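Local coordinates for tryptophan synthase alpha chain (Chlamydia trachomatis, PDB 6V82), which probably cleaves indoleglycerol phosphate into indole and glyceraldehyde 3-phosphate by a retro-aldol reaction, serving the last step of tryptophan biosynthesis, at residues Y17-D22 with Q60-R65; I42-F47 with P91-S96; P52-P57 with Y95-P100. All blocks are in the same frame, centred on the assembly; numbering follows the deposited sequence.

In the fold
All three contacts involve the neighbouring strands 13-19, 42-46 and 92-96 of one TIM barrel, or the loops and helix that follow them, and gather near its predicted active site. Contact 1 and contact 2, with centres about 12 Å apart, are joined in the sheet: Leu18 O is 2.7 Å from Gly46 N, a probable hydrogen bond. Contact 2 supplies Glu44 and contact 3 Asp55, the two predicted proton acceptors. Tyr95 belongs to both 91-96 and 95-100, so it passes from the sheet of contact 2 to the carboxylate of contact 3. The centres of contacts 1 and 3 are about 11 Å apart; Tyr17 CE1 packs 3.9 Å from Tyr95 CD2, and His63 ND1 sits 3.6 Å from Pro52 CG.

Contact 1: Y17-D22 with Q60-R65; sequences YLTAGD and QVSHDR
Asp22 and Arg65 form a two-pronged salt bridge that ties the loop leaving strand 13-19 of this TIM barrel to helix 57-68. The guanidinium comes side-on: Arg65 NE reaches Asp22 OD1 at 2.9 Å and Arg65 NH2 reaches Asp22 OD2 at 2.8 Å, each on the syn side of its oxygen. Both bonds are nearly straight, although the two flat groups are tilted 31° to each other. A bend at chi3 turns the arginine chain back toward the carboxylate, and an aspartate that trails CG anti to its own nitrogen (chi1 -175°) meets it. Asp22 closes a type II turn begun at Thr19, with Gly21 at the position whose positive phi suits glycine.

Deeper in, hydroxyls take over. Thr19 OG1 and Ser62 OG lie 2.6 Å apart in a hydrogen bond; both side chains are small enough to let strand and helix approach, and polar enough to satisfy each other where they are buried. Helix 229-236 packs alongside, Val231 touching both Tyr17 and Ser62. Thr19 OG1 also shares a hydrogen bond with Tyr17 OH, 3.0 Å away. That phenol oxygen in turn accepts from His63 NE2 at 3.0 Å, lying almost in the imidazole plane.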
ATOM      1  N   TYR A  17     -32.357  17.522 -34.689  1.00 33.51           N
ATOM      2  CA  TYR A  17     -32.402  16.822 -33.413  1.00 30.34           C
ATOM      3  C   TYR A  17     -32.782  17.766 -32.281  1.00 27.71           C
ATOM      4  O   TYR A  17     -32.278  18.889 -32.202  1.00 32.32           O
ATOM      5  CB  TYR A  17     -31.052  16.186 -33.076  1.00 25.43           C
ATOM      6  CG  TYR A  17     -31.076  15.541 -31.712  1.00 29.90           C
ATOM      7  CD1 TYR A  17     -31.603  14.270 -31.539  1.00 31.69           C
ATOM      8  CD2 TYR A  17     -30.602  16.216 -30.588  1.00 29.00           C
ATOM      9  CE1 TYR A  17     -31.643  13.684 -30.289  1.00 34.33           C
ATOM     10  CE2 TYR A  17     -30.637  15.639 -29.343  1.00 26.59           C
ATOM     11  CZ  TYR A  17     -31.161  14.375 -29.192  1.00 33.66           C
ATOM     12  OH  TYR A  17     -31.208  13.793 -27.939  1.00 34.72           O
ATOM     13  N   LEU A  18     -33.646  17.282 -31.393  1.00 21.08           N
ATOM     14  CA  LEU A  18     -33.917  17.915 -30.108  1.00 30.11           C
ATOM     15  C   LEU A  18     -34.031  16.845 -29.033  1.00 32.55           C
ATOM     16  O   LEU A  18     -34.558  15.754 -29.275  1.00 33.97           O
ATOM     17  CB  LEU A  18     -35.217  18.723 -30.102  1.00 31.78           C
ATOM     18  CG  LEU A  18     -35.281  20.033 -30.856  1.00 37.99           C
ATOM     19  CD1 LEU A  18     -36.701  20.595 -30.746  1.00 38.80           C
ATOM     20  CD2 LEU A  18     -34.260  20.999 -30.300  1.00 41.52           C
ATOM     21  N   THR A  19     -33.577  17.176 -27.827  1.00 30.84           N
ATOM     22  CA  THR A  19     -33.768  16.302 -26.674  1.00 26.96           C
ATOM     23  C   THR A  19     -35.135  16.579 -26.054  1.00 27.80           C
ATOM     24  O   THR A  19     -35.373  17.666 -25.515  1.00 25.17           O
ATOM     25  CB  THR A  19     -32.671  16.508 -25.641  1.00 31.86           C
ATOM     26  OG1 THR A  19     -31.391  16.217 -26.225  1.00 33.21           O
ATOM     27  CG2 THR A  19     -32.919  15.597 -24.448  1.00 28.43           C
ATOM     28  N   ALA A  20     -36.029  15.593 -26.119  1.00 18.02           N
ATOM     29  CA  ALA A  20     -37.313  15.706 -25.443  1.00 29.80           C
ATOM     30  C   ALA A  20     -37.116  16.026 -23.965  1.00 29.94           C
ATOM     31  O   ALA A  20     -36.378  15.331 -23.261  1.00 36.18           O
ATOM     32  CB  ALA A  20     -38.106  14.405 -25.597  1.00 27.14           C
ATOM     33  N   GLY A  21     -37.778  17.082 -23.496  1.00 30.23           N
ATOM     34  CA  GLY A  21     -37.777  17.413 -22.090  1.00 30.90           C
ATOM     35  C   GLY A  21     -36.642  18.307 -21.636  1.00 31.55           C
ATOM     36  O   GLY A  21     -36.650  18.750 -20.478  1.00 26.97           O
ATOM     37  N   ASP A  22     -35.663  18.576 -22.492  1.00 33.41           N
ATOM     38  CA  ASP A  22     -34.624  19.545 -22.163  1.00 38.44           C
ATOM     39  C   ASP A  22     -35.270  20.925 -22.106  1.00 41.77           C
ATOM     40  O   ASP A  22     -35.787  21.418 -23.111  1.00 42.85           O
ATOM     41  CB  ASP A  22     -33.506  19.476 -23.201  1.00 38.58           C
ATOM     42  CG  ASP A  22     -32.330  20.373 -22.862  1.00 40.92           C
ATOM     43  OD1 ASP A  22     -32.295  20.893 -21.727  1.00 45.29           O
ATOM     44  OD2 ASP A  22     -31.453  20.562 -23.739  1.00 39.05           O
ATOM     45  N   GLN A  60     -24.912  14.391 -24.246  1.00 37.48           N
ATOM     46  CA  GLN A  60     -24.927  13.775 -22.923  1.00 40.75           C
ATOM     47  C   GLN A  60     -25.448  14.759 -21.877  1.00 39.19           C
ATOM     48  O   GLN A  60     -26.380  14.444 -21.130  1.00 35.66           O
ATOM     49  CB  GLN A  60     -23.523  13.267 -22.567  1.00 47.16           C
ATOM     50  CG  GLN A  60     -23.475  12.264 -21.418  1.00 59.77           C
ATOM     51  CD  GLN A  60     -22.526  11.084 -21.681  1.00 71.86           C
ATOM     52  OE1 GLN A  60     -22.719   9.983 -21.150  1.00 74.35           O
ATOM     53  NE2 GLN A  60     -21.498  11.314 -22.499  1.00 74.56           N
ATOM     54  N   VAL A  61     -24.885  15.975 -21.845  1.00 36.74           N
ATOM     55  CA  VAL A  61     -25.324  16.993 -20.888  1.00 35.65           C
ATOM     56  C   VAL A  61     -26.774  17.414 -21.145  1.00 40.35           C
ATOM     57  O   VAL A  61     -27.518  17.721 -20.201  1.00 40.93           O
ATOM     58  CB  VAL A  61     -24.361  18.193 -20.930  1.00 37.67           C
ATOM     59  CG1 VAL A  61     -24.919  19.361 -20.157  1.00 35.98           C
ATOM     60  CG2 VAL A  61     -23.029  17.788 -20.349  1.00 38.78           C
ATOM     61  N   SER A  62     -27.198  17.429 -22.414  1.00 31.44           N
ATOM     62  CA  SER A  62     -28.598  17.686 -22.737  1.00 35.14           C
ATOM     63  C   SER A  62     -29.512  16.632 -22.115  1.00 34.18           C
ATOM     64  O   SER A  62     -30.533  16.956 -21.497  1.00 27.95           O
ATOM     65  CB  SER A  62     -28.775  17.720 -24.259  1.00 38.62           C
ATOM     66  OG  SER A  62     -30.136  17.891 -24.619  1.00 33.72           O
ATOM     67  N   HIS A  63     -29.165  15.358 -22.281  1.00 31.96           N
ATOM     68  CA  HIS A  63     -29.930  14.296 -21.636  1.00 32.17           C
ATOM     69  C   HIS A  63     -29.973  14.483 -20.117  1.00 32.49           C
ATOM     70  O   HIS A  63     -31.032  14.324 -19.495  1.00 31.57           O
ATOM     71  CB  HIS A  63     -29.332  12.934 -22.000  1.00 28.96           C
ATOM     72  CG  HIS A  63     -29.594  12.510 -23.414  1.00 29.22           C
ATOM     73  ND1 HIS A  63     -29.580  11.188 -23.807  1.00 30.98           N
ATOM     74  CD2 HIS A  63     -29.892  13.228 -24.524  1.00 31.13           C
ATOM     75  CE1 HIS A  63     -29.860  11.108 -25.096  1.00 29.92           C
ATOM     76  NE2 HIS A  63     -30.048  12.332 -25.557  1.00 31.23           N
ATOM     77  N   ASP A  64     -28.835  14.834 -19.502  1.00 28.80           N
ATOM     78  CA  ASP A  64     -28.819  15.095 -18.063  1.00 33.67           C
ATOM     79  C   ASP A  64     -29.842  16.165 -17.690  1.00 38.35           C
ATOM     80  O   ASP A  64     -30.590  16.005 -16.719  1.00 35.81           O
ATOM     81  CB  ASP A  64     -27.420  15.514 -17.584  1.00 37.68           C
ATOM     82  CG  ASP A  64     -26.371  14.395 -17.713  1.00 56.93           C
ATOM     83  OD1 ASP A  64     -26.737  13.262 -18.115  1.00 62.74           O
ATOM     84  OD2 ASP A  64     -25.169  14.657 -17.416  1.00 62.50           O
ATOM     85  N   ARG A  65     -29.896  17.264 -18.464  1.00 37.68           N
ATOM     86  CA  ARG A  65     -30.829  18.346 -18.152  1.00 37.21           C
ATOM     87  C   ARG A  65     -32.278  17.876 -18.256  1.00 37.57           C
ATOM     88  O   ARG A  65     -33.103  18.183 -17.391  1.00 29.12           O
ATOM     89  CB  ARG A  65     -30.600  19.550 -19.073  1.00 30.24           C
ATOM     90  CG  ARG A  65     -29.344  20.360 -18.785  1.00 32.99           C
ATOM     91  CD  ARG A  65     -29.338  21.683 -19.543  1.00 33.95           C
ATOM     92  NE  ARG A  65     -29.517  21.488 -20.980  1.00 35.14           N
ATOM     93  CZ  ARG A  65     -28.517  21.432 -21.858  1.00 42.00           C
ATOM     94  NH1 ARG A  65     -27.253  21.563 -21.451  1.00 38.50           N
ATOM     95  NH2 ARG A  65     -28.782  21.241 -23.146  1.00 44.22           N
TER

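Contact 2: I42-F47 with P91-S96; sequences ILELGF and PLILYS
The carboxylate of Glu44 lies nearly parallel to the Tyr95 ring, their planes 6° apart, with Glu44 OE1 approaching obliquely to 3.8 Å from Tyr95 CD1. Gly46 CA sits at the edge of that ring and brings no side chain to this face of the sheet. Lys227 makes a cation-pi contact with the same tyrosine. Phe47 has Leu94 CD2 at its ring edge, 4.3 Å from Phe47 CD1, while Ser96 OG stands obliquely to it.

The first torsion of Glu44 (-175°) sends the chain away from its own N, and it runs on extended beside Tyr95, Glu44 CG packing 3.6 Å from Tyr95 CB. Its acid end is held elsewhere, OE1 by Arg205 and OE2 by Tyr173, which fixes the head of this predicted proton acceptor.

On the Glu44 and Ile93 face, Ile42 CG2 meets Ile93 CG1 at 3.7 Å. On the other face, Leu43 and Leu92 point the same way, with Leu43 CB 3.4 Å from Leu92 CD2. Helix 4-7 packs on Ile42 and Ile93, whereas Leu45 and Leu92 pack on Val80 of helix 73-84, where apolar leucines suit the layer between sheet and helix. Five backbone bonds join the strands, from Leu43 N to Pro91 O at 3.0 Å through to Phe47 N to Tyr95 O at 2.7 Å. Strands 42-46 and 92-96, parallel, adjacent and connected through helices, are paired as in the beta-alpha-beta units of a TIM barrel.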
ATOM      1  N   ILE A  42     -37.830  16.907 -40.890  1.00 29.28           N
ATOM      2  CA  ILE A  42     -38.022  15.734 -40.058  1.00 24.63           C
ATOM      3  C   ILE A  42     -37.465  16.060 -38.687  1.00 28.88           C
ATOM      4  O   ILE A  42     -36.311  16.480 -38.573  1.00 36.42           O
ATOM      5  CB  ILE A  42     -37.306  14.503 -40.644  1.00 31.12           C
ATOM      6  CG1 ILE A  42     -37.914  14.115 -41.990  1.00 30.78           C
ATOM      7  CG2 ILE A  42     -37.339  13.353 -39.648  1.00 33.57           C
ATOM      8  CD1 ILE A  42     -37.152  13.034 -42.718  1.00 28.54           C
ATOM      9  N   LEU A  43     -38.269  15.877 -37.653  1.00 21.41           N
ATOM     10  CA  LEU A  43     -37.791  16.048 -36.289  1.00 27.70           C
ATOM     11  C   LEU A  43     -37.258  14.725 -35.759  1.00 26.81           C
ATOM     12  O   LEU A  43     -37.925  13.693 -35.869  1.00 19.88           O
ATOM     13  CB  LEU A  43     -38.901  16.564 -35.377  1.00 24.24           C
ATOM     14  CG  LEU A  43     -39.156  18.044 -35.583  1.00 33.89           C
ATOM     15  CD1 LEU A  43     -40.202  18.539 -34.615  1.00 38.11           C
ATOM     16  CD2 LEU A  43     -37.849  18.821 -35.445  1.00 30.92           C
ATOM     17  N   GLU A  44     -36.049  14.752 -35.204  1.00 33.98           N
ATOM     18  CA  GLU A  44     -35.500  13.607 -34.492  1.00 26.43           C
ATOM     19  C   GLU A  44     -35.544  13.956 -33.021  1.00 24.58           C
ATOM     20  O   GLU A  44     -34.774  14.804 -32.556  1.00 30.57           O
ATOM     21  CB  GLU A  44     -34.088  13.254 -34.936  1.00 29.62           C
ATOM     22  CG  GLU A  44     -33.581  11.972 -34.269  1.00 34.03           C
ATOM     23  CD  GLU A  44     -32.545  11.230 -35.112  1.00 43.87           C
ATOM     24  OE1 GLU A  44     -31.370  11.130 -34.674  1.00 53.29           O
ATOM     25  OE2 GLU A  44     -32.909  10.754 -36.216  1.00 40.62           O
ATOM     26  N   LEU A  45     -36.449  13.307 -32.303  1.00 23.94           N
ATOM     27  CA  LEU A  45     -36.751  13.627 -30.919  1.00 24.08           C
ATOM     28  C   LEU A  45     -36.035  12.627 -30.009  1.00 28.90           C
ATOM     29  O   LEU A  45     -36.299  11.417 -30.065  1.00 27.60           O
ATOM     30  CB  LEU A  45     -38.267  13.615 -30.714  1.00 23.72           C
ATOM     31  CG  LEU A  45     -38.798  14.234 -29.434  1.00 35.85           C
ATOM     32  CD1 LEU A  45     -38.412  15.711 -29.339  1.00 37.85           C
ATOM     33  CD2 LEU A  45     -40.307  14.060 -29.401  1.00 41.30           C
ATOM     34  N   GLY A  46     -35.106  13.126 -29.194  1.00 28.61           N
ATOM     35  CA  GLY A  46     -34.328  12.250 -28.341  1.00 26.14           C
ATOM     36  C   GLY A  46     -35.038  11.895 -27.050  1.00 25.80           C
ATOM     37  O   GLY A  46     -35.442  12.789 -26.293  1.00 24.44           O
ATOM     38  N   PHE A  47     -35.241  10.600 -26.821  1.00 19.60           N
ATOM     39  CA  PHE A  47     -35.598  10.079 -25.505  1.00 22.60           C
ATOM     40  C   PHE A  47     -34.330  10.127 -24.654  1.00 28.60           C
ATOM     41  O   PHE A  47     -33.380   9.372 -24.926  1.00 27.53           O
ATOM     42  CB  PHE A  47     -36.163   8.653 -25.627  1.00 25.54           C
ATOM     43  CG  PHE A  47     -36.986   8.190 -24.434  1.00 28.58           C
ATOM     44  CD1 PHE A  47     -38.042   7.295 -24.614  1.00 28.73           C
ATOM     45  CD2 PHE A  47     -36.696   8.614 -23.143  1.00 29.16           C
ATOM     46  CE1 PHE A  47     -38.809   6.836 -23.528  1.00 29.82           C
ATOM     47  CE2 PHE A  47     -37.461   8.166 -22.050  1.00 32.39           C
ATOM     48  CZ  PHE A  47     -38.521   7.274 -22.249  1.00 31.26           C
ATOM     49  N   PRO A  91     -42.668  14.390 -40.311  1.00 37.39           N
ATOM     50  CA  PRO A  91     -42.332  13.113 -39.666  1.00 31.36           C
ATOM     51  C   PRO A  91     -41.579  13.313 -38.358  1.00 30.64           C
ATOM     52  O   PRO A  91     -40.757  14.223 -38.234  1.00 36.02           O
ATOM     53  CB  PRO A  91     -41.451  12.418 -40.708  1.00 25.29           C
ATOM     54  CG  PRO A  91     -41.857  13.033 -42.005  1.00 30.28           C
ATOM     55  CD  PRO A  91     -42.200  14.459 -41.703  1.00 27.26           C
ATOM     56  N   LEU A  92     -41.867  12.449 -37.376  1.00 28.40           N
ATOM     57  CA  LEU A  92     -41.181  12.441 -36.082  1.00 28.90           C
ATOM     58  C   LEU A  92     -40.464  11.112 -35.894  1.00 31.88           C
ATOM     59  O   LEU A  92     -41.103  10.053 -35.913  1.00 39.78           O
ATOM     60  CB  LEU A  92     -42.156  12.662 -34.927  1.00 34.70           C
ATOM     61  CG  LEU A  92     -42.921  13.983 -34.942  1.00 35.99           C
ATOM     62  CD1 LEU A  92     -43.939  14.034 -33.818  1.00 32.13           C
ATOM     63  CD2 LEU A  92     -41.949  15.128 -34.829  1.00 30.65           C
ATOM     64  N   ILE A  93     -39.145  11.175 -35.719  1.00 28.66           N
ATOM     65  CA  ILE A  93     -38.311  10.025 -35.383  1.00 24.23           C
ATOM     66  C   ILE A  93     -38.063  10.055 -33.883  1.00 27.41           C
ATOM     67  O   ILE A  93     -37.527  11.041 -33.356  1.00 25.87           O
ATOM     68  CB  ILE A  93     -36.968  10.053 -36.135  1.00 28.81           C
ATOM     69  CG1 ILE A  93     -37.153  10.240 -37.639  1.00 33.72           C
ATOM     70  CG2 ILE A  93     -36.191   8.790 -35.852  1.00 30.52           C
ATOM     71  CD1 ILE A  93     -38.173   9.299 -38.228  1.00 42.59           C
ATOM     72  N   LEU A  94     -38.437   8.992 -33.181  1.00 24.37           N
ATOM     73  CA  LEU A  94     -37.985   8.851 -31.804  1.00 21.78           C
ATOM     74  C   LEU A  94     -36.592   8.236 -31.818  1.00 26.45           C
ATOM     75  O   LEU A  94     -36.401   7.112 -32.304  1.00 27.00           O
ATOM     76  CB  LEU A  94     -38.931   7.995 -30.976  1.00 20.95           C
ATOM     77  CG  LEU A  94     -38.541   8.070 -29.500  1.00 28.70           C
ATOM     78  CD1 LEU A  94     -38.780   9.468 -28.994  1.00 29.69           C
ATOM     79  CD2 LEU A  94     -39.320   7.054 -28.661  1.00 32.87           C
ATOM     80  N   TYR A  95     -35.619   8.983 -31.312  1.00 20.02           N
ATOM     81  CA  TYR A  95     -34.262   8.498 -31.139  1.00 24.34           C
ATOM     82  C   TYR A  95     -34.071   8.115 -29.681  1.00 24.16           C
ATOM     83  O   TYR A  95     -34.364   8.923 -28.789  1.00 22.20           O
ATOM     84  CB  TYR A  95     -33.258   9.571 -31.552  1.00 26.99           C
ATOM     85  CG  TYR A  95     -31.845   9.260 -31.170  1.00 30.37           C
ATOM     86  CD1 TYR A  95     -31.055   8.441 -31.972  1.00 29.75           C
ATOM     87  CD2 TYR A  95     -31.290   9.799 -30.012  1.00 32.80           C
ATOM     88  CE1 TYR A  95     -29.741   8.158 -31.627  1.00 34.34           C
ATOM     89  CE2 TYR A  95     -29.973   9.533 -29.661  1.00 40.32           C
ATOM     90  CZ  TYR A  95     -29.206   8.709 -30.469  1.00 39.50           C
ATOM     91  OH  TYR A  95     -27.911   8.428 -30.105  1.00 45.69           O
ATOM     92  N   SER A  96     -33.585   6.892 -29.439  1.00 16.93           N
ATOM     93  CA  SER A  96     -33.557   6.394 -28.071  1.00 19.86           C
ATOM     94  C   SER A  96     -32.511   5.310 -27.891  1.00 23.63           C
ATOM     95  O   SER A  96     -32.110   4.621 -28.837  1.00 26.80           O
ATOM     96  CB  SER A  96     -34.928   5.847 -27.661  1.00 27.05           C
ATOM     97  OG  SER A  96     -34.869   5.214 -26.410  1.00 25.39           O
TER
HETATM   98  O   HOH W   1     -33.360   6.505 -24.589  1.00 32.13           O

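Contact 3: P52-P57 with Y95-P100; sequences PVADNP and YSYYNP
Asp55 OD2 accepts from two tyrosines at once: Tyr95 OH and Tyr97 OH each donate to it over 2.7 Å. They take different sides of the oxygen, Tyr95 the syn side, 18° out of the carboxylate plane, and Tyr97 the anti side, somewhat further out. The Tyr95 ring meets the oxygen edge-on and stands almost perpendicular to the carboxylate. Asp55 OD1 is held by Lys227 in a salt bridge, so both oxygens of this predicted proton acceptor are engaged and the group has little freedom to rotate.

Tyr97 OH does double duty, because it also receives Ala54 N at 2.9 Å, a bent bond that lies at the edge of the phenol ring. Its long, rigid side chain suits the span from the end of strand 92-96 to the loop between strand 42-46 and helix 57-68, which carries the aspartate at the C-terminal ends of the barrel strands, where TIM barrels have their active sites. That loop folds as a type I turn from Pro52 to Asp55, closed by Asp55 N to Pro52 O at 3.1 Å, and the turn closes over the hydroxyl end of Tyr97. Phe49 packs against the Tyr97 ring at a shallow angle. Val53 O is hydrogen-bonded to a polar side chain of the chain of another protein, probably the beta subunit. Ala54 CB, a methyl that fits closely here, lies 3.3 Å from Tyr97 OH, and Pro52 CB presses to 3.4 Å from Tyr97 CE1.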
ATOM      1  N   PRO A  52     -26.002   7.743 -22.053  1.00 34.13           N
ATOM      2  CA  PRO A  52     -25.925   7.721 -23.525  1.00 35.87           C
ATOM      3  C   PRO A  52     -24.485   7.695 -24.034  1.00 35.40           C
ATOM      4  O   PRO A  52     -23.986   8.654 -24.626  1.00 36.92           O
ATOM      5  CB  PRO A  52     -26.674   9.008 -23.907  1.00 29.27           C
ATOM      6  CG  PRO A  52     -26.372   9.954 -22.775  1.00 27.33           C
ATOM      7  CD  PRO A  52     -26.166   9.117 -21.532  1.00 29.23           C
ATOM      8  N   VAL A  53     -23.811   6.554 -23.834  1.00 30.29           N
ATOM      9  CA  VAL A  53     -22.393   6.428 -24.169  1.00 36.76           C
ATOM     10  C   VAL A  53     -22.114   6.596 -25.657  1.00 40.42           C
ATOM     11  O   VAL A  53     -20.962   6.818 -26.039  1.00 43.10           O
ATOM     12  CB  VAL A  53     -21.830   5.070 -23.684  1.00 36.96           C
ATOM     13  CG1 VAL A  53     -21.774   5.030 -22.171  1.00 40.78           C
ATOM     14  CG2 VAL A  53     -22.668   3.915 -24.225  1.00 30.67           C
ATOM     15  N   ALA A  54     -23.127   6.489 -26.516  1.00 37.64           N
ATOM     16  CA  ALA A  54     -22.923   6.614 -27.957  1.00 39.64           C
ATOM     17  C   ALA A  54     -23.154   8.024 -28.481  1.00 42.87           C
ATOM     18  O   ALA A  54     -23.139   8.221 -29.698  1.00 45.59           O
ATOM     19  CB  ALA A  54     -23.833   5.649 -28.718  1.00 31.76           C
ATOM     20  N   ASP A  55     -23.385   8.998 -27.609  1.00 38.65           N
ATOM     21  CA  ASP A  55     -23.605  10.371 -28.023  1.00 33.29           C
ATOM     22  C   ASP A  55     -22.460  11.259 -27.551  1.00 38.81           C
ATOM     23  O   ASP A  55     -21.763  10.943 -26.584  1.00 52.55           O
ATOM     24  CB  ASP A  55     -24.944  10.868 -27.494  1.00 37.21           C
ATOM     25  CG  ASP A  55     -26.116  10.338 -28.314  1.00 42.16           C
ATOM     26  OD1 ASP A  55     -26.378  10.894 -29.401  1.00 48.06           O
ATOM     27  OD2 ASP A  55     -26.751   9.346 -27.901  1.00 42.16           O
ATOM     28  N   ASN A  56     -22.247  12.360 -28.262  1.00 39.42           N
ATOM     29  CA  ASN A  56     -21.152  13.244 -27.911  1.00 49.32           C
ATOM     30  C   ASN A  56     -21.504  14.023 -26.640  1.00 43.83           C
ATOM     31  O   ASN A  56     -22.671  14.090 -26.245  1.00 34.22           O
ATOM     32  CB  ASN A  56     -20.821  14.167 -29.087  1.00 52.89           C
ATOM     33  CG  ASN A  56     -21.691  15.389 -29.133  1.00 55.39           C
ATOM     34  OD1 ASN A  56     -21.367  16.418 -28.546  1.00 62.77           O
ATOM     35  ND2 ASN A  56     -22.793  15.295 -29.849  1.00 54.81           N
ATOM     36  N   PRO A  57     -20.501  14.583 -25.955  1.00 48.98           N
ATOM     37  CA  PRO A  57     -20.759  15.181 -24.630  1.00 48.76           C
ATOM     38  C   PRO A  57     -21.866  16.232 -24.606  1.00 49.09           C
ATOM     39  O   PRO A  57     -22.610  16.321 -23.620  1.00 45.87           O
ATOM     40  CB  PRO A  57     -19.398  15.792 -24.269  1.00 48.35           C
ATOM     41  CG  PRO A  57     -18.418  14.993 -25.037  1.00 45.12           C
ATOM     42  CD  PRO A  57     -19.078  14.650 -26.323  1.00 39.05           C
ATOM     43  N   TYR A  95     -35.619   8.983 -31.312  1.00 20.02           N
ATOM     44  CA  TYR A  95     -34.262   8.498 -31.139  1.00 24.34           C
ATOM     45  C   TYR A  95     -34.071   8.115 -29.681  1.00 24.16           C
ATOM     46  O   TYR A  95     -34.364   8.923 -28.789  1.00 22.20           O
ATOM     47  CB  TYR A  95     -33.258   9.571 -31.552  1.00 26.99           C
ATOM     48  CG  TYR A  95     -31.845   9.260 -31.170  1.00 30.37           C
ATOM     49  CD1 TYR A  95     -31.055   8.441 -31.972  1.00 29.75           C
ATOM     50  CD2 TYR A  95     -31.290   9.799 -30.012  1.00 32.80           C
ATOM     51  CE1 TYR A  95     -29.741   8.158 -31.627  1.00 34.34           C
ATOM     52  CE2 TYR A  95     -29.973   9.533 -29.661  1.00 40.32           C
ATOM     53  CZ  TYR A  95     -29.206   8.709 -30.469  1.00 39.50           C
ATOM     54  OH  TYR A  95     -27.911   8.428 -30.105  1.00 45.69           O
ATOM     55  N   SER A  96     -33.585   6.892 -29.439  1.00 16.93           N
ATOM     56  CA  SER A  96     -33.557   6.394 -28.071  1.00 19.86           C
ATOM     57  C   SER A  96     -32.511   5.310 -27.891  1.00 23.63           C
ATOM     58  O   SER A  96     -32.110   4.621 -28.837  1.00 26.80           O
ATOM     59  CB  SER A  96     -34.928   5.847 -27.661  1.00 27.05           C
ATOM     60  OG  SER A  96     -34.869   5.214 -26.410  1.00 25.39           O
ATOM     61  N   TYR A  97     -32.098   5.153 -26.641  1.00 19.25           N
ATOM     62  CA  TYR A  97     -31.398   3.953 -26.226  1.00 20.87           C
ATOM     63  C   TYR A  97     -32.405   2.831 -25.982  1.00 20.79           C
ATOM     64  O   TYR A  97     -33.608   3.061 -25.857  1.00 21.28           O
ATOM     65  CB  TYR A  97     -30.542   4.242 -24.988  1.00 19.47           C
ATOM     66  CG  TYR A  97     -29.318   5.007 -25.395  1.00 26.05           C
ATOM     67  CD1 TYR A  97     -29.398   6.358 -25.722  1.00 28.19           C
ATOM     68  CD2 TYR A  97     -28.100   4.372 -25.536  1.00 21.99           C
ATOM     69  CE1 TYR A  97     -28.288   7.055 -26.131  1.00 27.42           C
ATOM     70  CE2 TYR A  97     -26.975   5.066 -25.954  1.00 27.53           C
ATOM     71  CZ  TYR A  97     -27.082   6.406 -26.246  1.00 26.90           C
ATOM     72  OH  TYR A  97     -25.979   7.108 -26.653  1.00 27.80           O
ATOM     73  N   TYR A  98     -31.901   1.599 -25.949  1.00 22.83           N
ATOM     74  CA  TYR A  98     -32.804   0.460 -25.951  1.00 23.06           C
ATOM     75  C   TYR A  98     -33.582   0.368 -24.649  1.00 28.95           C
ATOM     76  O   TYR A  98     -34.791   0.110 -24.663  1.00 30.86           O
ATOM     77  CB  TYR A  98     -32.029  -0.828 -26.197  1.00 22.36           C
ATOM     78  CG  TYR A  98     -32.932  -2.022 -26.386  1.00 27.64           C
ATOM     79  CD1 TYR A  98     -34.249  -1.874 -26.838  1.00 28.94           C
ATOM     80  CD2 TYR A  98     -32.482  -3.300 -26.093  1.00 27.99           C
ATOM     81  CE1 TYR A  98     -35.095  -2.990 -26.998  1.00 31.84           C
ATOM     82  CE2 TYR A  98     -33.301  -4.400 -26.252  1.00 32.36           C
ATOM     83  CZ  TYR A  98     -34.601  -4.249 -26.704  1.00 33.03           C
ATOM     84  OH  TYR A  98     -35.373  -5.375 -26.854  1.00 31.39           O
ATOM     85  N   ASN A  99     -32.911   0.581 -23.516  1.00 28.19           N
ATOM     86  CA  ASN A  99     -33.511   0.224 -22.230  1.00 29.17           C
ATOM     87  C   ASN A  99     -34.800   0.982 -21.912  1.00 30.01           C
ATOM     88  O   ASN A  99     -35.762   0.341 -21.454  1.00 38.00           O
ATOM     89  CB  ASN A  99     -32.490   0.394 -21.107  1.00 22.63           C
ATOM     90  CG  ASN A  99     -32.908  -0.336 -19.857  1.00 26.18           C
ATOM     91  OD1 ASN A  99     -33.063  -1.561 -19.874  1.00 26.15           O
ATOM     92  ND2 ASN A  99     -33.115   0.401 -18.765  1.00 24.62           N
ATOM     93  N   PRO A 100     -34.900   2.303 -22.103  1.00 29.10           N
ATOM     94  CA  PRO A 100     -36.189   2.961 -21.828  1.00 28.12           C
ATOM     95  C   PRO A 100     -37.349   2.391 -22.641  1.00 32.30           C
ATOM     96  O   PRO A 100     -38.503   2.494 -22.202  1.00 30.97           O
ATOM     97  CB  PRO A 100     -35.911   4.430 -22.178  1.00 20.64           C
ATOM     98  CG  PRO A 100     -34.434   4.564 -21.973  1.00 28.08           C
ATOM     99  CD  PRO A 100     -33.877   3.286 -22.499  1.00 19.12           C
TER